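Local coordinates for protein protease VII (Escherichia coli, PDB 1I78) that probably cleaves proteins and peptides at the surface of the outer membrane, in which its omptin-family beta barrel is embedded, at residues Trp253-Asn258 / Glu283-Ile288; Asp15-Thr20 / Ile288-Leu293; Ile66-Trp71 / Phe112-Lys117. The protein carries 3 engineered substitutions. All blocks are in the same frame, centred on the assembly; numbering follows the deposited sequence.

Contact 1: Trp253-Asn258 / Glu283-Ile288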
loop_
_atom_site.group_PDB
_atom_site.type_symbol
_atom_site.label_atom_id
_atom_site.label_comp_id
_atom_site.label_asym_id
_atom_site.label_seq_id
_atom_site.Cartn_x
_atom_site.Cartn_y
_atom_site.Cartn_z
ATOM N N TRP A 253 -4.673 6.439 7.067
ATOM C CA TRP A 253 -3.384 5.813 7.285
ATOM C C TRP A 253 -3.603 4.319 7.157
ATOM O O TRP A 253 -4.671 3.808 7.486
ATOM C CB TRP A 253 -2.881 6.106 8.694
ATOM C CG TRP A 253 -1.718 5.240 9.113
ATOM C CD1 TRP A 253 -0.410 5.393 8.752
ATOM C CD2 TRP A 253 -1.762 4.102 9.987
ATOM N NE1 TRP A 253 0.364 4.427 9.352
ATOM C CE2 TRP A 253 -0.439 3.622 10.117
ATOM C CE3 TRP A 253 -2.796 3.441 10.678
ATOM C CZ2 TRP A 253 -0.111 2.508 10.918
ATOM C CZ3 TRP A 253 -2.470 2.322 11.483
ATOM C CH2 TRP A 253 -1.136 1.875 11.591
ATOM N N ASN A 254 -2.607 3.607 6.668
ATOM C CA ASN A 254 -2.759 2.175 6.588
ATOM C C ASN A 254 -1.396 1.538 6.542
ATOM O O ASN A 254 -0.461 2.095 5.982
ATOM C CB ASN A 254 -3.612 1.769 5.378
ATOM C CG ASN A 254 -2.972 2.128 4.086
ATOM O OD1 ASN A 254 -1.898 1.620 3.756
ATOM N ND2 ASN A 254 -3.617 3.018 3.333
ATOM N N ARG A 255 -1.283 0.379 7.170
ATOM C CA ARG A 255 -0.016 -0.314 7.217
ATOM C C ARG A 255 -0.126 -1.808 7.007
ATOM O O ARG A 255 -1.103 -2.451 7.422
ATOM C CB ARG A 255 0.655 -0.064 8.565
ATOM C CG ARG A 255 1.943 -0.847 8.750
ATOM C CD ARG A 255 2.676 -0.429 10.010
ATOM N NE ARG A 255 3.941 -1.142 10.174
ATOM C CZ ARG A 255 4.907 -1.183 9.256
ATOM N NH1 ARG A 255 4.761 -0.551 8.088
ATOM N NH2 ARG A 255 6.022 -1.866 9.502
ATOM N N VAL A 256 0.886 -2.349 6.342
ATOM C CA VAL A 256 0.980 -3.786 6.136
ATOM C C VAL A 256 2.264 -4.176 6.844
ATOM O O VAL A 256 3.352 -3.826 6.403
ATOM C CB VAL A 256 1.076 -4.170 4.657
ATOM C CG1 VAL A 256 1.486 -5.635 4.537
ATOM C CG2 VAL A 256 -0.249 -3.950 3.993
ATOM N N THR A 257 2.128 -4.876 7.958
ATOM C CA THR A 257 3.272 -5.298 8.750
ATOM C C THR A 257 4.155 -6.310 8.031
ATOM O O THR A 257 3.673 -7.183 7.308
ATOM C CB THR A 257 2.798 -5.887 10.085
ATOM O OG1 THR A 257 2.323 -4.822 10.910
ATOM C CG2 THR A 257 3.926 -6.581 10.806
ATOM N N ASN A 258 5.460 -6.189 8.238
ATOM C CA ASN A 258 6.406 -7.086 7.603
ATOM C C ASN A 258 6.303 -8.518 8.115
ATOM O O ASN A 258 6.050 -8.766 9.297
ATOM C CB ASN A 258 7.835 -6.581 7.800
ATOM C CG ASN A 258 8.852 -7.455 7.103
ATOM O OD1 ASN A 258 8.801 -7.646 5.889
ATOM N ND2 ASN A 258 9.776 -7.996 7.867
ATOM N N GLU A 283 6.719 -5.179 3.265
ATOM C CA GLU A 283 5.932 -4.334 4.158
ATOM C C GLU A 283 5.742 -2.943 3.559
ATOM O O GLU A 283 6.457 -2.548 2.644
ATOM C CB GLU A 283 6.580 -4.226 5.545
ATOM C CG GLU A 283 7.864 -3.435 5.602
ATOM C CD GLU A 283 8.019 -2.703 6.926
ATOM O OE1 GLU A 283 7.265 -1.740 7.138
ATOM O OE2 GLU A 283 8.868 -3.081 7.761
ATOM N N ASN A 284 4.748 -2.213 4.043
ATOM C CA ASN A 284 4.539 -0.865 3.539
ATOM C C ASN A 284 3.598 -0.111 4.448
ATOM O O ASN A 284 3.187 -0.610 5.492
ATOM C CB ASN A 284 3.959 -0.896 2.127
ATOM C CG ASN A 284 2.465 -1.140 2.110
ATOM O OD1 ASN A 284 1.867 -1.506 3.116
ATOM N ND2 ASN A 284 1.854 -0.951 0.953
ATOM N N TYR A 285 3.300 1.114 4.052
ATOM C CA TYR A 285 2.356 1.958 4.757
ATOM C C TYR A 285 2.063 3.129 3.846
ATOM O O TYR A 285 2.864 3.472 2.976
ATOM C CB TYR A 285 2.887 2.412 6.127
ATOM C CG TYR A 285 4.058 3.364 6.115
ATOM C CD1 TYR A 285 3.913 4.685 5.680
ATOM C CD2 TYR A 285 5.311 2.953 6.569
ATOM C CE1 TYR A 285 4.988 5.567 5.696
ATOM C CE2 TYR A 285 6.390 3.824 6.594
ATOM C CZ TYR A 285 6.227 5.127 6.156
ATOM O OH TYR A 285 7.306 5.984 6.172
ATOM N N ASN A 286 0.891 3.716 4.018
ATOM C CA ASN A 286 0.503 4.844 3.205
ATOM C C ASN A 286 -0.334 5.821 4.001
ATOM O O ASN A 286 -0.966 5.468 5.007
ATOM C CB ASN A 286 -0.298 4.383 1.994
ATOM C CG ASN A 286 0.453 3.377 1.155
ATOM O OD1 ASN A 286 1.474 3.702 0.539
ATOM N ND2 ASN A 286 -0.042 2.136 1.129
ATOM N N PHE A 287 -0.306 7.055 3.520
ATOM C CA PHE A 287 -1.052 8.166 4.061
ATOM C C PHE A 287 -1.829 8.703 2.867
ATOM O O PHE A 287 -1.240 8.948 1.805
ATOM C CB PHE A 287 -0.106 9.249 4.565
ATOM C CG PHE A 287 0.097 9.232 6.032
ATOM C CD1 PHE A 287 1.388 9.204 6.569
ATOM C CD2 PHE A 287 -0.996 9.274 6.897
ATOM C CE1 PHE A 287 1.590 9.221 7.955
ATOM C CE2 PHE A 287 -0.810 9.291 8.280
ATOM C CZ PHE A 287 0.489 9.266 8.814
ATOM N N ILE A 288 -3.139 8.862 3.036
ATOM C CA ILE A 288 -3.991 9.384 1.985
ATOM C C ILE A 288 -4.779 10.576 2.495
ATOM O O ILE A 288 -5.521 10.487 3.479
ATOM C CB ILE A 288 -4.985 8.344 1.481
ATOM C CG1 ILE A 288 -4.236 7.213 0.785
ATOM C CG2 ILE A 288 -5.997 9.015 0.532
ATOM C CD1 ILE A 288 -5.150 6.143 0.211
HETATM O O HOH W 1 -1.470 -0.661 2.784
#
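Trp253-Asn258 and Glu283-Ile288 run antiparallel at 174°, their axes coming within 4.6 Å, and the hydrogen-bonded pairs Asn254-Asn286 and Val256-Asn284 alternate with the non-hydrogen-bonded pairs Trp253-Phe287 and Arg255-Tyr285. Side chains therefore fall into two sets, one on each face of the sheet. Arg255 reaches diagonally to Glu283 in a salt bridge. The arginine chain is extended from CG to NE, which carries its guanidinium past Tyr285 to the carboxylate. There NH2 and NH1 approach end-on and both bond the single oxygen OE1 of Glu283, NH2 at 2.7 Å and NH1 at 2.9 Å. OE1 lies close to the guanidinium plane, yet the two flat groups are turned 52° apart. NH1 meets OE1 nearly along its C-O axis, whereas NH2 comes from above the carboxylate plane. The other oxygen, OE2 of Glu283, forms a salt bridge with Arg28 on strand 12-31, so the carboxylate links two arginines, which would favour its charged form. NH1 of Arg255 also sits at the edge of the Tyr285 ring, 3.9 Å from CD2.

Such pairing is the elementary unit of an up-and-down barrel: these are the neighbouring strands 245-267 and 272-296 of a hairpin in the omptin wall. The face of Asn254 and Asn286 looks into the barrel. Here ND2 of Asn286 donates to a lone pair of Asn254 OD1 at 3.3 Å, and a water donates to the same OD1 and, weakly, to Asn284 OD1. Further along that face, Asn284 OD1 rests 3.2 Å from Val256 CB. On the outer face, CD1 of Trp253 lies over one face of the Phe287 ring, the ring planes inclined at 54°, while CB of Trp253 touches Phe287 CE2 at 3.8 Å.

Contact 2: Asp15-Thr20 / Ile288-Leu293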
loop_
_atom_site.group_PDB
_atom_site.type_symbol
_atom_site.label_atom_id
_atom_site.label_comp_id
_atom_site.label_asym_id
_atom_site.label_seq_id
_atom_site.Cartn_x
_atom_site.Cartn_y
_atom_site.Cartn_z
ATOM N N ASP A 15 -19.647 9.011 -4.220
ATOM C CA ASP A 15 -18.588 9.729 -3.543
ATOM C C ASP A 15 -17.413 9.899 -4.496
ATOM O O ASP A 15 -16.824 8.915 -4.932
ATOM C CB ASP A 15 -18.157 8.911 -2.324
ATOM C CG ASP A 15 -17.267 9.685 -1.379
ATOM O OD1 ASP A 15 -16.307 10.339 -1.854
ATOM O OD2 ASP A 15 -17.523 9.621 -0.154
ATOM N N ILE A 16 -17.082 11.146 -4.813
ATOM C CA ILE A 16 -15.967 11.439 -5.704
ATOM C C ILE A 16 -15.035 12.414 -4.996
ATOM O O ILE A 16 -15.487 13.395 -4.400
ATOM C CB ILE A 16 -16.453 12.077 -7.023
ATOM C CG1 ILE A 16 -15.278 12.246 -7.984
ATOM C CG2 ILE A 16 -17.087 13.438 -6.751
ATOM C CD1 ILE A 16 -14.679 10.941 -8.442
ATOM N N SER A 17 -13.735 12.154 -5.036
ATOM C CA SER A 17 -12.818 13.060 -4.365
ATOM C C SER A 17 -11.434 13.065 -4.974
ATOM O O SER A 17 -11.070 12.168 -5.736
ATOM C CB SER A 17 -12.712 12.717 -2.877
ATOM O OG SER A 17 -11.875 11.596 -2.656
ATOM N N LEU A 18 -10.672 14.098 -4.629
ATOM C CA LEU A 18 -9.315 14.262 -5.120
ATOM C C LEU A 18 -8.360 14.422 -3.957
ATOM O O LEU A 18 -8.753 14.815 -2.861
ATOM C CB LEU A 18 -9.224 15.487 -6.025
ATOM C CG LEU A 18 -9.991 15.346 -7.341
ATOM C CD1 LEU A 18 -9.857 16.624 -8.169
ATOM C CD2 LEU A 18 -9.442 14.145 -8.107
ATOM N N GLY A 19 -7.094 14.113 -4.201
ATOM C CA GLY A 19 -6.123 14.250 -3.141
ATOM C C GLY A 19 -4.772 13.666 -3.457
ATOM O O GLY A 19 -4.404 13.481 -4.618
ATOM N N THR A 20 -4.045 13.344 -2.396
ATOM C CA THR A 20 -2.709 12.814 -2.526
ATOM C C THR A 20 -2.489 11.537 -1.723
ATOM O O THR A 20 -3.196 11.252 -0.746
ATOM C CB THR A 20 -1.675 13.855 -2.062
ATOM O OG1 THR A 20 -1.800 14.034 -0.646
ATOM C CG2 THR A 20 -1.916 15.197 -2.746
ATOM N N ILE A 288 -3.139 8.862 3.036
ATOM C CA ILE A 288 -3.991 9.384 1.985
ATOM C C ILE A 288 -4.779 10.576 2.495
ATOM O O ILE A 288 -5.521 10.487 3.479
ATOM C CB ILE A 288 -4.985 8.344 1.481
ATOM C CG1 ILE A 288 -4.236 7.213 0.785
ATOM C CG2 ILE A 288 -5.997 9.015 0.532
ATOM C CD1 ILE A 288 -5.150 6.143 0.211
ATOM N N THR A 289 -4.608 11.700 1.815
ATOM C CA THR A 289 -5.294 12.918 2.197
ATOM C C THR A 289 -6.211 13.252 1.043
ATOM O O THR A 289 -5.781 13.326 -0.105
ATOM C CB THR A 289 -4.280 14.046 2.466
ATOM O OG1 THR A 289 -3.525 13.724 3.645
ATOM C CG2 THR A 289 -4.991 15.380 2.658
ATOM N N THR A 290 -7.483 13.447 1.354
ATOM C CA THR A 290 -8.453 13.702 0.317
ATOM C C THR A 290 -9.579 14.646 0.711
ATOM O O THR A 290 -9.856 14.876 1.893
ATOM C CB THR A 290 -9.075 12.366 -0.137
ATOM O OG1 THR A 290 -10.074 12.618 -1.121
ATOM C CG2 THR A 290 -9.742 11.639 1.047
ATOM N N ALA A 291 -10.221 15.199 -0.308
ATOM C CA ALA A 291 -11.355 16.089 -0.127
ATOM C C ALA A 291 -12.307 15.835 -1.303
ATOM O O ALA A 291 -11.866 15.606 -2.441
ATOM C CB ALA A 291 -10.896 17.536 -0.102
ATOM N N GLY A 292 -13.606 15.853 -1.025
ATOM C CA GLY A 292 -14.572 15.616 -2.078
ATOM C C GLY A 292 -16.025 15.753 -1.663
ATOM O O GLY A 292 -16.340 16.378 -0.650
ATOM N N LEU A 293 -16.907 15.135 -2.447
ATOM C CA LEU A 293 -18.349 15.212 -2.225
ATOM C C LEU A 293 -19.114 13.890 -2.205
ATOM O O LEU A 293 -18.890 13.008 -3.027
ATOM C CB LEU A 293 -18.955 16.120 -3.296
ATOM C CG LEU A 293 -20.403 15.889 -3.719
ATOM C CD1 LEU A 293 -21.353 16.403 -2.644
ATOM C CD2 LEU A 293 -20.631 16.592 -5.045
#
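Two different first torsions bring Ser17 and Thr290 together: OG1 of Thr290 stands opposite its own backbone nitrogen (chi1 178°), while OG of Ser17 is tucked between its backbone nitrogen and carbonyl carbon (chi1 78°). The two hydroxyls meet in a hydrogen bond, Ser17 OG to Thr290 OG1, of 2.6 Å. This is the seam of the omptin beta barrel, where the first strand, 12-31, pairs with the last, 272-296, and so turns a curled antiparallel sheet into a closed cylinder. The principle is general for membrane barrels built from a single chain: residues far apart in sequence must complete the ring of backbone bonds.

Here the segments run antiparallel at 149°, and the hydrogen-bonded pairs Ile16-Leu293, Leu18-Ala291 and Thr20-Thr289 each contribute two N-H...O bonds, as in Leu18 N to Ala291 O at 2.9 Å. Between them lie the non-hydrogen-bonded pairs, and each contains a glycine. Gly292 faces Ser17, whose CB approaches the glycine CA to 3.5 Å, and Gly19 faces Thr290 with the CA atoms 4.2 Å apart. Side-chain bulk is thus carried by one partner of each pair.

Alternation also sorts the chemistry. Ser17 and Thr290 are buried on the inward face, where OG1 of Thr290 lies 3.1 Å from Leu18 O as well. Ile16, Leu18, Ala291 and Leu293 point outward, as expected of a lipid-facing belt, and a bound octyl glucoside molecule lies about 6 Å from the Ile16 side chain. Asp15, at the start of the segment, finds its polar partner in Tyr248, whose OH is hydrogen-bonded to OD1. On the outer face Thr20 and Thr289 lie side by side, pointing the same way, with Thr20 OG1 4.0 Å from Thr289 CB.

Contact 3: Ile66-Trp71 / Phe112-Lys117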
loop_
_atom_site.group_PDB
_atom_site.type_symbol
_atom_site.label_atom_id
_atom_site.label_comp_id
_atom_site.label_asym_id
_atom_site.label_seq_id
_atom_site.Cartn_x
_atom_site.Cartn_y
_atom_site.Cartn_z
ATOM N N ILE A 66 -24.132 -2.190 0.770
ATOM C CA ILE A 66 -23.100 -2.780 -0.068
ATOM C C ILE A 66 -22.328 -1.599 -0.628
ATOM O O ILE A 66 -22.910 -0.546 -0.927
ATOM C CB ILE A 66 -23.670 -3.580 -1.264
ATOM C CG1 ILE A 66 -24.568 -4.707 -0.764
ATOM C CG2 ILE A 66 -22.523 -4.131 -2.114
ATOM C CD1 ILE A 66 -23.940 -5.540 0.322
ATOM N N GLY A 67 -21.021 -1.764 -0.766
ATOM C CA GLY A 67 -20.223 -0.683 -1.289
ATOM C C GLY A 67 -19.072 -1.144 -2.142
ATOM O O GLY A 67 -18.505 -2.210 -1.920
ATOM N N ALA A 68 -18.743 -0.323 -3.132
ATOM C CA ALA A 68 -17.641 -0.572 -4.041
ATOM C C ALA A 68 -16.851 0.727 -4.035
ATOM O O ALA A 68 -17.421 1.804 -4.157
ATOM C CB ALA A 68 -18.154 -0.868 -5.447
ATOM N N ALA A 69 -15.540 0.623 -3.880
ATOM C CA ALA A 69 -14.690 1.807 -3.851
ATOM C C ALA A 69 -13.420 1.586 -4.654
ATOM O O ALA A 69 -13.090 0.458 -5.037
ATOM C CB ALA A 69 -14.342 2.170 -2.415
ATOM N N GLY A 70 -12.719 2.676 -4.920
ATOM C CA GLY A 70 -11.484 2.587 -5.664
ATOM C C GLY A 70 -10.786 3.928 -5.794
ATOM O O GLY A 70 -11.375 4.994 -5.598
ATOM N N TRP A 71 -9.497 3.865 -6.084
ATOM C CA TRP A 71 -8.734 5.057 -6.302
ATOM C C TRP A 71 -7.565 4.663 -7.160
ATOM O O TRP A 71 -7.237 3.478 -7.275
ATOM C CB TRP A 71 -8.278 5.705 -4.984
ATOM C CG TRP A 71 -7.388 4.883 -4.099
ATOM C CD1 TRP A 71 -7.725 4.329 -2.905
ATOM C CD2 TRP A 71 -6.005 4.573 -4.312
ATOM N NE1 TRP A 71 -6.643 3.696 -2.355
ATOM C CE2 TRP A 71 -5.571 3.827 -3.198
ATOM C CE3 TRP A 71 -5.090 4.854 -5.338
ATOM C CZ2 TRP A 71 -4.256 3.354 -3.071
ATOM C CZ3 TRP A 71 -3.777 4.384 -5.216
ATOM C CH2 TRP A 71 -3.374 3.640 -4.087
ATOM N N PHE A 112 -9.054 -1.120 -5.300
ATOM C CA PHE A 112 -10.489 -1.235 -5.390
ATOM C C PHE A 112 -10.858 -1.952 -4.111
ATOM O O PHE A 112 -10.017 -2.623 -3.504
ATOM C CB PHE A 112 -10.919 -1.994 -6.649
ATOM C CG PHE A 112 -10.717 -3.476 -6.586
ATOM C CD1 PHE A 112 -11.613 -4.288 -5.884
ATOM C CD2 PHE A 112 -9.659 -4.071 -7.277
ATOM C CE1 PHE A 112 -11.456 -5.666 -5.881
ATOM C CE2 PHE A 112 -9.493 -5.438 -7.283
ATOM C CZ PHE A 112 -10.391 -6.247 -6.586
ATOM N N ASP A 113 -12.107 -1.801 -3.697
ATOM C CA ASP A 113 -12.569 -2.387 -2.456
ATOM C C ASP A 113 -14.075 -2.658 -2.524
ATOM O O ASP A 113 -14.862 -1.778 -2.882
ATOM C CB ASP A 113 -12.223 -1.402 -1.331
ATOM C CG ASP A 113 -12.745 -1.824 0.020
ATOM O OD1 ASP A 113 -12.663 -0.995 0.941
ATOM O OD2 ASP A 113 -13.228 -2.959 0.185
ATOM N N LEU A 114 -14.461 -3.888 -2.199
ATOM C CA LEU A 114 -15.863 -4.299 -2.194
ATOM C C LEU A 114 -16.162 -4.716 -0.766
ATOM O O LEU A 114 -15.419 -5.514 -0.192
ATOM C CB LEU A 114 -16.087 -5.486 -3.136
ATOM C CG LEU A 114 -15.758 -5.246 -4.615
ATOM C CD1 LEU A 114 -15.845 -6.564 -5.382
ATOM C CD2 LEU A 114 -16.722 -4.209 -5.207
ATOM N N ASN A 115 -17.240 -4.193 -0.191
ATOM C CA ASN A 115 -17.558 -4.530 1.188
ATOM C C ASN A 115 -19.058 -4.563 1.535
ATOM O O ASN A 115 -19.911 -4.190 0.740
ATOM C CB ASN A 115 -16.858 -3.523 2.088
ATOM C CG ASN A 115 -17.351 -2.112 1.852
ATOM O OD1 ASN A 115 -18.341 -1.684 2.440
ATOM N ND2 ASN A 115 -16.678 -1.386 0.959
ATOM N N ILE A 116 -19.364 -5.033 2.738
ATOM C CA ILE A 116 -20.731 -5.065 3.222
ATOM C C ILE A 116 -20.697 -4.449 4.613
ATOM O O ILE A 116 -19.711 -4.590 5.340
ATOM C CB ILE A 116 -21.308 -6.509 3.305
ATOM C CG1 ILE A 116 -20.448 -7.367 4.231
ATOM C CG2 ILE A 116 -21.372 -7.131 1.913
ATOM C CD1 ILE A 116 -20.778 -8.832 4.188
ATOM N N LYS A 117 -21.766 -3.744 4.965
ATOM C CA LYS A 117 -21.862 -3.111 6.266
ATOM C C LYS A 117 -23.083 -3.582 7.027
ATOM O O LYS A 117 -24.189 -3.553 6.518
ATOM C CB LYS A 117 -21.903 -1.594 6.112
ATOM C CG LYS A 117 -20.537 -0.976 5.835
ATOM C CD LYS A 117 -20.538 -0.171 4.561
ATOM C CE LYS A 117 -19.268 0.652 4.441
ATOM N NZ LYS A 117 -19.202 1.390 3.135
#
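Phe112 stands opposite Gly70, their CA atoms 4.0 Å apart, at one end of an antiparallel pair that joins strands 64-85 and 97-119, a hairpin of the omptin barrel wall; the short segments run at 168° to each other. The CB of Phe112 lies 3.7 Å from Ala69 O, and its ring then leads away over the outer surface. Next, Asp113 pairs with Ala69 through two backbone bonds, Ala69 N to Asp113 O being 2.7 Å long. Its buried carboxylate points into the barrel: OD1 forms a salt bridge with NZ of Lys199 and OD2 a hydrogen bond with OH of Tyr180, so both oxygens have partners on other strands, and the lysine probably offsets the buried charge. Leu114 returns to the outer face, where its CD2 bends back to Ala68 CB at 3.6 Å. Asn115, inward again, makes the second hydrogen-bonded pair, with Gly67. Its CG sits between backbone nitrogen and carbonyl carbon (chi1 63°), which brings the amide alongside Gly67, ND2 3.5 Å from its O. Ile116 lies side by side with Ile66 on the outer face, where the CG2 branch of Ile116 meets CD1 of Ile66 at 3.4 Å. Lys117, beyond the last pair, sends its NZ inward to a weak hydrogen bond with OD1 of Asn57.

The three contacts sample one continuous antiparallel wall. Strand 272-296 serves both contact 1 and contact 2: it lies between strand 245-267 and strand 12-31, and pairs with both. The two contacts share Ile288, though their centres are 19 Å apart. Contact 3 belongs to another hairpin, formed within the long loop of sequence that contact 2 closes; its centre is 16 Å from contact 2 and 19 Å from contact 1. Ile288 CD1 packs against Trp71 NE1 at 3.8 Å, a touch that relates contact 3 to both other contacts. A bound octyl glucoside, a detergent, lies about 6 Å from the Ile16 side chain of contact 2, and one lies about 11 Å from Gly70 of contact 3.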